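Local coordinates for lysozyme inhibitor LprI-like N-terminal domain-containing protein (Burkholderia thailandensis, PDB 6AR7), which is of unknown function but belongs to the LprI-like family and may inhibit lysozyme, at residues 146-157 and 198-207. Residues are numbered along the deposited sequence; the frame is centred on the assembly and turned at random. Where two conformers were deposited one is given.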
loop_
_atom_site.group_PDB
_atom_site.type_symbol
_atom_site.label_atom_id
_atom_site.label_comp_id
_atom_site.label_asym_id
_atom_site.label_seq_id
_atom_site.Cartn_x
_atom_site.Cartn_y
_atom_site.Cartn_z
ATOM N N HIS A 146 -1.110 4.089 21.057
ATOM C CA HIS A 146 -0.465 3.229 22.036
ATOM C C HIS A 146 1.047 3.281 21.841
ATOM O O HIS A 146 1.556 3.765 20.822
ATOM C CB HIS A 146 -0.984 1.787 21.944
ATOM C CG HIS A 146 -0.847 1.179 20.586
ATOM N ND1 HIS A 146 0.361 0.734 20.090
ATOM C CD2 HIS A 146 -1.762 0.940 19.617
ATOM C CE1 HIS A 146 0.184 0.248 18.873
ATOM N NE2 HIS A 146 -1.095 0.361 18.563
ATOM N N ARG A 147 1.761 2.779 22.844
ATOM C CA ARG A 147 3.217 2.773 22.831
ATOM C C ARG A 147 3.762 1.790 21.799
ATOM O O ARG A 147 3.145 0.773 21.481
ATOM C CB ARG A 147 3.764 2.430 24.219
ATOM N N VAL A 148 4.945 2.102 21.284
ATOM C CA VAL A 148 5.576 1.301 20.247
ATOM C C VAL A 148 6.532 0.307 20.908
ATOM O O VAL A 148 7.565 0.684 21.465
ATOM C CB VAL A 148 6.306 2.197 19.240
ATOM C CG1 VAL A 148 7.210 1.370 18.363
ATOM C CG2 VAL A 148 5.287 2.973 18.402
ATOM N N ARG A 149 6.187 -0.948 20.855
ATOM C CA ARG A 149 7.124 -1.961 21.300
ATOM C C ARG A 149 8.032 -2.348 20.141
ATOM O O ARG A 149 7.611 -2.314 18.978
ATOM C CB ARG A 149 6.382 -3.196 21.804
ATOM C CG ARG A 149 5.214 -2.886 22.721
ATOM C CD ARG A 149 4.411 -4.136 23.053
ATOM N NE ARG A 149 5.118 -5.016 23.984
ATOM C CZ ARG A 149 5.086 -4.882 25.307
ATOM N NH1 ARG A 149 5.756 -5.727 26.081
ATOM N NH2 ARG A 149 4.387 -3.895 25.854
ATOM N N PRO A 150 9.279 -2.703 20.430
ATOM C CA PRO A 150 10.192 -3.105 19.352
ATOM C C PRO A 150 9.662 -4.303 18.578
ATOM O O PRO A 150 9.128 -5.254 19.155
ATOM C CB PRO A 150 11.494 -3.442 20.088
ATOM C CG PRO A 150 11.417 -2.698 21.364
ATOM C CD PRO A 150 9.976 -2.462 21.707
ATOM N N CYS A 151 9.864 -4.260 17.261
ATOM C CA CYS A 151 9.415 -5.334 16.389
ATOM C C CYS A 151 9.967 -6.686 16.823
ATOM O O CYS A 151 9.299 -7.712 16.668
ATOM C CB CYS A 151 9.821 -4.993 14.952
ATOM S SG CYS A 151 9.374 -6.162 13.659
HETATM N N MSE A 152 11.141 -6.694 17.430
HETATM C CA MSE A 152 11.769 -7.970 17.727
HETATM C C MSE A 152 11.148 -8.701 18.922
HETATM O O MSE A 152 11.411 -9.875 19.097
HETATM C CB MSE A 152 13.264 -7.784 17.948
HETATM C CG MSE A 152 13.623 -6.954 19.140
HETATM SE SE MSE A 152 15.535 -7.038 19.417
HETATM C CE MSE A 152 15.916 -8.569 18.278
ATOM N N ARG A 153 10.273 -8.044 19.693
ATOM C CA ARG A 153 9.546 -8.760 20.739
ATOM C C ARG A 153 8.524 -9.719 20.149
ATOM O O ARG A 153 8.087 -10.653 20.833
ATOM C CB ARG A 153 8.814 -7.813 21.693
ATOM C CG ARG A 153 9.695 -6.827 22.403
ATOM C CD ARG A 153 9.044 -6.262 23.674
ATOM N NE ARG A 153 8.932 -7.294 24.703
ATOM C CZ ARG A 153 8.875 -7.059 26.011
ATOM N NH1 ARG A 153 8.914 -5.818 26.475
ATOM N NH2 ARG A 153 8.778 -8.073 26.859
ATOM N N ASP A 154 8.082 -9.462 18.928
ATOM C CA ASP A 154 7.006 -10.215 18.307
ATOM C C ASP A 154 7.606 -11.063 17.188
ATOM O O ASP A 154 7.993 -10.532 16.141
ATOM C CB ASP A 154 5.938 -9.246 17.795
ATOM C CG ASP A 154 4.808 -9.938 17.028
ATOM O OD1 ASP A 154 4.710 -11.182 17.033
ATOM O OD2 ASP A 154 4.017 -9.222 16.385
ATOM N N ALA A 155 7.637 -12.384 17.391
ATOM C CA ALA A 155 8.174 -13.276 16.366
ATOM C C ALA A 155 7.488 -13.082 15.009
ATOM O O ALA A 155 8.141 -13.202 13.963
ATOM C CB ALA A 155 8.058 -14.734 16.828
ATOM N N ALA A 156 6.192 -12.750 14.994
ATOM C CA ALA A 156 5.522 -12.486 13.715
ATOM C C ALA A 156 6.124 -11.276 13.005
ATOM O O ALA A 156 6.374 -11.309 11.787
ATOM C CB ALA A 156 4.019 -12.286 13.933
ATOM N N CYS A 157 6.374 -10.202 13.757
ATOM C CA CYS A 157 6.974 -8.998 13.198
ATOM C C CYS A 157 8.407 -9.267 12.759
ATOM O O CYS A 157 8.819 -8.861 11.664
ATOM C CB CYS A 157 6.921 -7.876 14.245
ATOM S SG CYS A 157 7.307 -6.223 13.622
ATOM N N THR A 198 2.642 2.386 13.283
ATOM C CA THR A 198 2.748 1.489 14.431
ATOM C C THR A 198 1.964 1.933 15.656
ATOM O O THR A 198 1.294 1.074 16.256
ATOM C CB THR A 198 4.213 1.292 14.834
ATOM O OG1 THR A 198 4.957 0.875 13.694
ATOM C CG2 THR A 198 4.300 0.231 15.914
ATOM N N PRO A 199 1.962 3.212 16.067
ATOM C CA PRO A 199 1.181 3.588 17.255
ATOM C C PRO A 199 -0.320 3.579 17.038
ATOM O O PRO A 199 -1.056 3.610 18.031
ATOM C CB PRO A 199 1.661 5.018 17.564
ATOM C CG PRO A 199 2.874 5.228 16.747
ATOM C CD PRO A 199 2.701 4.370 15.535
ATOM N N LEU A 200 -0.792 3.512 15.785
ATOM C CA LEU A 200 -2.197 3.704 15.446
ATOM C C LEU A 200 -2.946 2.416 15.129
ATOM O O LEU A 200 -4.176 2.443 15.052
ATOM C CB LEU A 200 -2.324 4.660 14.251
ATOM C CG LEU A 200 -1.578 5.993 14.381
ATOM C CD1 LEU A 200 -1.652 6.776 13.089
ATOM C CD2 LEU A 200 -2.147 6.813 15.534
ATOM N N VAL A 201 -2.256 1.298 14.921
ATOM C CA VAL A 201 -2.911 0.057 14.519
ATOM C C VAL A 201 -2.459 -1.070 15.441
ATOM O O VAL A 201 -1.473 -0.953 16.176
ATOM C CB VAL A 201 -2.624 -0.302 13.048
ATOM C CG1 VAL A 201 -3.059 0.833 12.112
ATOM C CG2 VAL A 201 -1.144 -0.616 12.856
ATOM N N SER A 202 -3.190 -2.183 15.376
ATOM C CA SER A 202 -2.893 -3.347 16.198
ATOM C C SER A 202 -1.562 -3.975 15.786
ATOM O O SER A 202 -1.009 -3.699 14.717
ATOM C CB SER A 202 -3.999 -4.390 16.077
ATOM O OG SER A 202 -3.960 -5.028 14.804
ATOM N N GLU A 203 -1.034 -4.820 16.669
ATOM C CA GLU A 203 0.188 -5.537 16.335
ATOM C C GLU A 203 -0.018 -6.396 15.096
ATOM O O GLU A 203 0.877 -6.497 14.250
ATOM C CB GLU A 203 0.656 -6.382 17.526
ATOM C CG GLU A 203 1.987 -7.101 17.277
ATOM C CD GLU A 203 3.200 -6.154 17.193
ATOM O OE1 GLU A 203 3.074 -4.954 17.526
ATOM O OE2 GLU A 203 4.294 -6.614 16.788
ATOM N N GLY A 204 -1.199 -7.007 14.962
ATOM C CA GLY A 204 -1.474 -7.817 13.783
ATOM C C GLY A 204 -1.442 -7.011 12.497
ATOM O O GLY A 204 -0.874 -7.450 11.493
ATOM N N GLU A 205 -2.024 -5.809 12.516
ATOM C CA GLU A 205 -1.974 -4.942 11.337
ATOM C C GLU A 205 -0.563 -4.440 11.073
ATOM O O GLU A 205 -0.181 -4.231 9.915
ATOM C CB GLU A 205 -2.938 -3.763 11.497
ATOM C CG GLU A 205 -4.358 -4.208 11.806
ATOM C CD GLU A 205 -5.409 -3.222 11.347
ATOM O OE1 GLU A 205 -5.242 -2.642 10.259
ATOM O OE2 GLU A 205 -6.407 -3.029 12.067
ATOM N N ARG A 206 0.212 -4.203 12.134
ATOM C CA ARG A 206 1.617 -3.862 11.953
ATOM C C ARG A 206 2.340 -4.964 11.175
ATOM O O ARG A 206 3.035 -4.693 10.191
ATOM C CB ARG A 206 2.250 -3.616 13.322
ATOM C CG ARG A 206 3.752 -3.392 13.321
ATOM C CD ARG A 206 4.271 -3.476 14.761
ATOM N NE ARG A 206 5.594 -2.862 14.887
ATOM C CZ ARG A 206 6.276 -2.770 16.023
ATOM N NH1 ARG A 206 5.762 -3.266 17.144
ATOM N NH2 ARG A 206 7.474 -2.191 16.037
ATOM N N VAL A 207 2.129 -6.219 11.568
ATOM C CA VAL A 207 2.722 -7.347 10.853
ATOM C C VAL A 207 2.246 -7.389 9.405
ATOM O O VAL A 207 3.038 -7.629 8.485
ATOM C CB VAL A 207 2.407 -8.661 11.593
ATOM C CG1 VAL A 207 2.898 -9.883 10.791
ATOM C CG2 VAL A 207 3.053 -8.637 13.006
HETATM O O HOH W 1 6.295 -5.866 19.060
#
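The CA atoms of H146 and P199, and of C157 and V207, each lie 5.1 Å apart, as the loop before helix 155-174 runs past the turn between helices 180-197 and 203-223. H146 N donates to P199 O (3.1 Å). With its CG turned between backbone N and carbonyl carbon (chi1 56°), the H146 ring lies against the turn, P199 O over one face and P199 CA making a CH-pi contact; NE2 donates to V201 O at 2.8 Å and ND1 to R147 O almost in line (N-H...O 176°). These two edge bonds fix the ring's rotation. Further along the loop, V148 CG2 packs on P199 CG (3.7 Å) and T198 CG2. In this all-helical protein, the loop continues into a short 3-10 turn stapled to the start of helix 155-174 by the C151–C157 disulfide. R206, extended from CG to NE, meets the loop just before this turn end-on, NH1 and NH2 both donating to R149 O (2.8 and 2.9 Å), while C157 SG and T198 CG2 flank opposite guanidinium faces. E203 OE1 holds NH1 through its syn lone pair in a salt bridge. E203 OE2 lies 2.7 Å from OD2 of the N-cap D154, so one acid is probably protonated. Beyond them V207 CG2 rests 3.9 Å from A156 CB.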